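Local coordinates for glideosome-associated protein 50 (PDB 3TGH) that probably anchors the glideosome, the motor complex of parasite gliding and host cell invasion, to the inner membrane complex of Plasmodium falciparum, at residues 279-291 and 297-309. Residues are numbered along the deposited sequence; the frame is centred on the assembly and turned at random. Where two conformers were deposited one is given.
Sequences HELSNNGIVTKFV and EVIYTHKLNIKKK
Different first torsions bring the rings of Phe-290 and Tyr-300 side by side: CG of Phe-290 lies beside its backbone N (chi1 -69°), whereas CG of Tyr-300 turns anti to its N (chi1 -168°). The side chains run alongside each other, with Phe-290 CD1 4.0 Å from Tyr-300 CD2. The carbonyl oxygen of Tyr-300 meets the Phe-290 ring at its edge, in plane, and takes the nearly straight bond from Phe-290 N. Phe-269 of strand 267-271 stacks on the Tyr-300 ring and meets that of Phe-290.

Further along the same face, a water joins the strands, lying 2.7 Å from Thr-288 OG1 and 2.9 Å from His-302 ND1, in the imidazole plane; its bond to Ile-286 O is weak. Thr-288 OG1 also pairs with His-279 ND1, and Glu-241 holds His-302 NE2.

Strands 285-292 and 297-305 form an antiparallel hairpin at one margin of a mixed sheet, and the face bearing Ile-286, Leu-304, His-302 and the two rings packs against the second sheet of the metallophosphoesterase beta sandwich. Ile-286 and Leu-304 exchange two backbone bonds, as do Thr-288 and His-302. Near the turn a classic beta bulge sets Ile-299 and Tyr-300 opposite Phe-290: Ile-299 N bonds to Phe-290 O, while Tyr-300 N, buried here, finds no partner.

On the other face, Val-287 CG1 presses against Thr-301 CG2 at 3.6 Å. Lys-289 starts beside Thr-301 and Val-298, then extends away to salt bridges with Glu-280 and Glu-33. Ile-306 N bonds to Asn-284 O from above the carbonyl plane, and Ile-306 CG2 lies 3.6 Å from Asn-283 O.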
# COMPACT_ATOMS: atom_id res chain seq x y z
N HIS A 279 4.53 -10.32 -2.32
CA HIS A 279 5.88 -9.80 -2.19
C HIS A 279 6.61 -10.62 -1.15
O HIS A 279 6.03 -10.97 -0.13
CB HIS A 279 5.88 -8.34 -1.76
CG HIS A 279 4.94 -7.46 -2.52
ND1 HIS A 279 5.34 -6.72 -3.61
CD2 HIS A 279 3.63 -7.19 -2.34
CE1 HIS A 279 4.30 -6.03 -4.07
NE2 HIS A 279 3.25 -6.30 -3.31
N GLU A 280 7.88 -10.90 -1.41
CA GLU A 280 8.72 -11.68 -0.50
C GLU A 280 10.01 -10.91 -0.20
O GLU A 280 10.79 -10.61 -1.12
CB GLU A 280 9.04 -13.05 -1.13
CG GLU A 280 7.79 -13.84 -1.59
CD GLU A 280 8.11 -15.04 -2.50
OE1 GLU A 280 9.28 -15.24 -2.90
OE2 GLU A 280 7.17 -15.80 -2.82
N LEU A 281 10.24 -10.58 1.07
CA LEU A 281 11.49 -9.94 1.50
C LEU A 281 12.41 -11.03 2.03
O LEU A 281 11.98 -11.86 2.83
CB LEU A 281 11.24 -8.92 2.61
CG LEU A 281 10.74 -7.52 2.24
CD1 LEU A 281 9.60 -7.57 1.27
CD2 LEU A 281 10.35 -6.77 3.51
N SER A 282 13.66 -11.01 1.59
CA SER A 282 14.65 -12.00 2.02
C SER A 282 16.03 -11.37 2.14
O SER A 282 16.20 -10.18 1.90
CB SER A 282 14.70 -13.16 1.01
OG SER A 282 15.32 -12.77 -0.21
N ASN A 283 17.02 -12.18 2.49
CA ASN A 283 18.41 -11.71 2.57
C ASN A 283 18.92 -11.15 1.25
O ASN A 283 19.80 -10.29 1.24
CB ASN A 283 19.35 -12.81 3.11
CG ASN A 283 19.30 -14.10 2.29
OD1 ASN A 283 18.45 -14.27 1.42
ND2 ASN A 283 20.22 -15.01 2.58
N ASN A 284 18.36 -11.62 0.14
CA ASN A 284 18.80 -11.22 -1.19
C ASN A 284 18.06 -10.01 -1.79
O ASN A 284 18.58 -9.35 -2.69
CB ASN A 284 18.68 -12.41 -2.14
CG ASN A 284 19.64 -13.53 -1.76
OD1 ASN A 284 19.24 -14.69 -1.63
ND2 ASN A 284 20.91 -13.19 -1.57
N GLY A 285 16.87 -9.72 -1.29
CA GLY A 285 16.10 -8.58 -1.77
C GLY A 285 14.60 -8.79 -1.72
O GLY A 285 14.10 -9.47 -0.82
N ILE A 286 13.90 -8.21 -2.69
CA ILE A 286 12.45 -8.28 -2.78
C ILE A 286 12.03 -8.94 -4.08
O ILE A 286 12.43 -8.50 -5.16
CB ILE A 286 11.80 -6.89 -2.72
CG1 ILE A 286 12.34 -6.09 -1.54
CG2 ILE A 286 10.27 -7.04 -2.64
CD1 ILE A 286 11.74 -4.71 -1.41
N VAL A 287 11.24 -10.00 -3.96
CA VAL A 287 10.63 -10.65 -5.12
C VAL A 287 9.15 -10.32 -5.09
O VAL A 287 8.47 -10.57 -4.09
CB VAL A 287 10.84 -12.18 -5.09
CG1 VAL A 287 10.12 -12.84 -6.26
CG2 VAL A 287 12.32 -12.53 -5.11
N THR A 288 8.65 -9.75 -6.19
CA THR A 288 7.24 -9.43 -6.33
C THR A 288 6.64 -10.30 -7.43
O THR A 288 7.18 -10.36 -8.54
CB THR A 288 7.05 -7.94 -6.68
OG1 THR A 288 7.52 -7.13 -5.60
CG2 THR A 288 5.58 -7.63 -6.95
N LYS A 289 5.55 -10.99 -7.10
CA LYS A 289 4.83 -11.81 -8.07
C LYS A 289 3.48 -11.19 -8.38
O LYS A 289 2.66 -10.92 -7.48
CB LYS A 289 4.65 -13.23 -7.53
CG LYS A 289 5.94 -14.03 -7.42
CD LYS A 289 5.69 -15.38 -6.77
CE LYS A 289 6.98 -16.06 -6.34
NZ LYS A 289 6.73 -17.33 -5.60
N PHE A 290 3.25 -10.93 -9.66
CA PHE A 290 1.98 -10.39 -10.13
C PHE A 290 1.08 -11.55 -10.54
O PHE A 290 1.43 -12.33 -11.42
CB PHE A 290 2.21 -9.46 -11.33
CG PHE A 290 2.90 -8.19 -10.97
CD1 PHE A 290 4.29 -8.14 -10.86
CD2 PHE A 290 2.17 -7.03 -10.74
CE1 PHE A 290 4.93 -6.96 -10.51
CE2 PHE A 290 2.80 -5.85 -10.41
CZ PHE A 290 4.18 -5.80 -10.29
N VAL A 291 -0.08 -11.64 -9.91
CA VAL A 291 -1.00 -12.75 -10.11
C VAL A 291 -2.24 -12.27 -10.84
O VAL A 291 -2.88 -11.29 -10.44
CB VAL A 291 -1.43 -13.38 -8.77
CG1 VAL A 291 -2.37 -14.55 -9.01
CG2 VAL A 291 -0.20 -13.82 -7.97
N GLU A 297 -2.63 -17.43 -12.36
CA GLU A 297 -1.27 -17.60 -12.84
C GLU A 297 -0.40 -16.39 -12.48
O GLU A 297 -0.85 -15.24 -12.58
CB GLU A 297 -1.32 -17.81 -14.36
CG GLU A 297 0.01 -17.88 -15.09
CD GLU A 297 -0.17 -18.28 -16.55
OE1 GLU A 297 -0.77 -19.36 -16.80
OE2 GLU A 297 0.27 -17.53 -17.45
N VAL A 298 0.83 -16.66 -12.03
CA VAL A 298 1.83 -15.62 -11.86
C VAL A 298 2.29 -15.23 -13.27
O VAL A 298 2.90 -16.04 -13.97
CB VAL A 298 3.04 -16.12 -11.03
CG1 VAL A 298 4.12 -15.06 -10.97
CG2 VAL A 298 2.59 -16.51 -9.61
N ILE A 299 1.96 -14.01 -13.68
CA ILE A 299 2.25 -13.56 -15.05
C ILE A 299 3.49 -12.68 -15.15
O ILE A 299 3.95 -12.38 -16.26
CB ILE A 299 1.03 -12.89 -15.72
CG1 ILE A 299 0.52 -11.69 -14.91
CG2 ILE A 299 -0.08 -13.91 -15.92
CD1 ILE A 299 -0.48 -10.84 -15.69
N TYR A 300 4.04 -12.29 -14.01
CA TYR A 300 5.33 -11.59 -13.99
C TYR A 300 5.97 -11.69 -12.61
O TYR A 300 5.29 -11.57 -11.59
CB TYR A 300 5.17 -10.12 -14.37
CG TYR A 300 6.50 -9.43 -14.65
CD1 TYR A 300 7.21 -9.69 -15.82
CD2 TYR A 300 7.06 -8.55 -13.73
CE1 TYR A 300 8.43 -9.08 -16.07
CE2 TYR A 300 8.28 -7.94 -13.97
CZ TYR A 300 8.96 -8.20 -15.14
OH TYR A 300 10.17 -7.59 -15.37
N THR A 301 7.29 -11.89 -12.60
CA THR A 301 8.06 -11.89 -11.37
C THR A 301 9.16 -10.84 -11.46
O THR A 301 10.01 -10.89 -12.35
CB THR A 301 8.68 -13.27 -11.10
OG1 THR A 301 7.63 -14.25 -11.07
CG2 THR A 301 9.41 -13.28 -9.77
N HIS A 302 9.10 -9.86 -10.56
CA HIS A 302 10.09 -8.79 -10.50
C HIS A 302 11.00 -9.01 -9.30
O HIS A 302 10.53 -9.29 -8.20
CB HIS A 302 9.40 -7.43 -10.38
CG HIS A 302 10.37 -6.29 -10.29
ND1 HIS A 302 10.67 -5.66 -9.10
CD2 HIS A 302 11.12 -5.68 -11.24
CE1 HIS A 302 11.56 -4.71 -9.32
NE2 HIS A 302 11.85 -4.70 -10.61
N LYS A 303 12.30 -8.88 -9.52
CA LYS A 303 13.29 -9.05 -8.45
C LYS A 303 14.11 -7.79 -8.29
O LYS A 303 14.68 -7.26 -9.26
CB LYS A 303 14.19 -10.25 -8.75
CG LYS A 303 13.44 -11.58 -8.83
CD LYS A 303 14.34 -12.75 -9.18
CE LYS A 303 13.55 -14.06 -9.17
NZ LYS A 303 14.33 -15.20 -9.72
N LEU A 304 14.16 -7.29 -7.06
CA LEU A 304 14.95 -6.12 -6.71
C LEU A 304 16.00 -6.54 -5.68
O LEU A 304 15.67 -7.13 -4.66
CB LEU A 304 14.03 -5.03 -6.14
CG LEU A 304 14.60 -3.61 -6.07
CD1 LEU A 304 14.71 -3.01 -7.47
CD2 LEU A 304 13.74 -2.72 -5.19
N ASN A 305 17.27 -6.25 -5.97
CA ASN A 305 18.36 -6.59 -5.05
C ASN A 305 18.32 -5.73 -3.80
O ASN A 305 17.97 -4.55 -3.86
CB ASN A 305 19.72 -6.42 -5.74
CG ASN A 305 19.90 -7.34 -6.93
OD1 ASN A 305 19.35 -8.44 -6.97
ND2 ASN A 305 20.68 -6.90 -7.91
N ILE A 306 18.67 -6.32 -2.66
CA ILE A 306 18.80 -5.57 -1.41
C ILE A 306 19.90 -4.52 -1.56
O ILE A 306 20.93 -4.77 -2.20
CB ILE A 306 19.09 -6.50 -0.20
CG1 ILE A 306 18.90 -5.75 1.12
CG2 ILE A 306 20.51 -7.08 -0.29
CD1 ILE A 306 18.94 -6.66 2.35
N LYS A 307 19.68 -3.33 -1.01
CA LYS A 307 20.64 -2.25 -1.14
C LYS A 307 21.74 -2.38 -0.10
O LYS A 307 21.50 -2.86 1.01
CB LYS A 307 19.94 -0.89 -1.01
CG LYS A 307 19.05 -0.57 -2.20
CD LYS A 307 18.14 0.62 -1.93
CE LYS A 307 17.33 1.01 -3.17
NZ LYS A 307 16.55 -0.13 -3.74
N LYS A 308 22.95 -1.98 -0.47
CA LYS A 308 24.07 -1.89 0.46
C LYS A 308 24.16 -0.45 0.96
O LYS A 308 24.72 0.41 0.28
CB LYS A 308 25.37 -2.31 -0.24
CG LYS A 308 25.38 -3.76 -0.71
CD LYS A 308 26.70 -4.12 -1.39
CE LYS A 308 27.84 -4.25 -0.38
NZ LYS A 308 29.12 -4.65 -1.02
N LYS A 309 23.58 -0.20 2.13
CA LYS A 309 23.42 1.16 2.64
C LYS A 309 24.59 1.58 3.52
O LYS A 309 25.11 0.76 4.29
CB LYS A 309 22.12 1.27 3.43
CG LYS A 309 20.88 0.91 2.64
CD LYS A 309 19.62 1.17 3.44
CE LYS A 309 18.38 0.88 2.62
NZ LYS A 309 17.15 1.28 3.34
O HOH W 1 10.02 -6.52 -6.38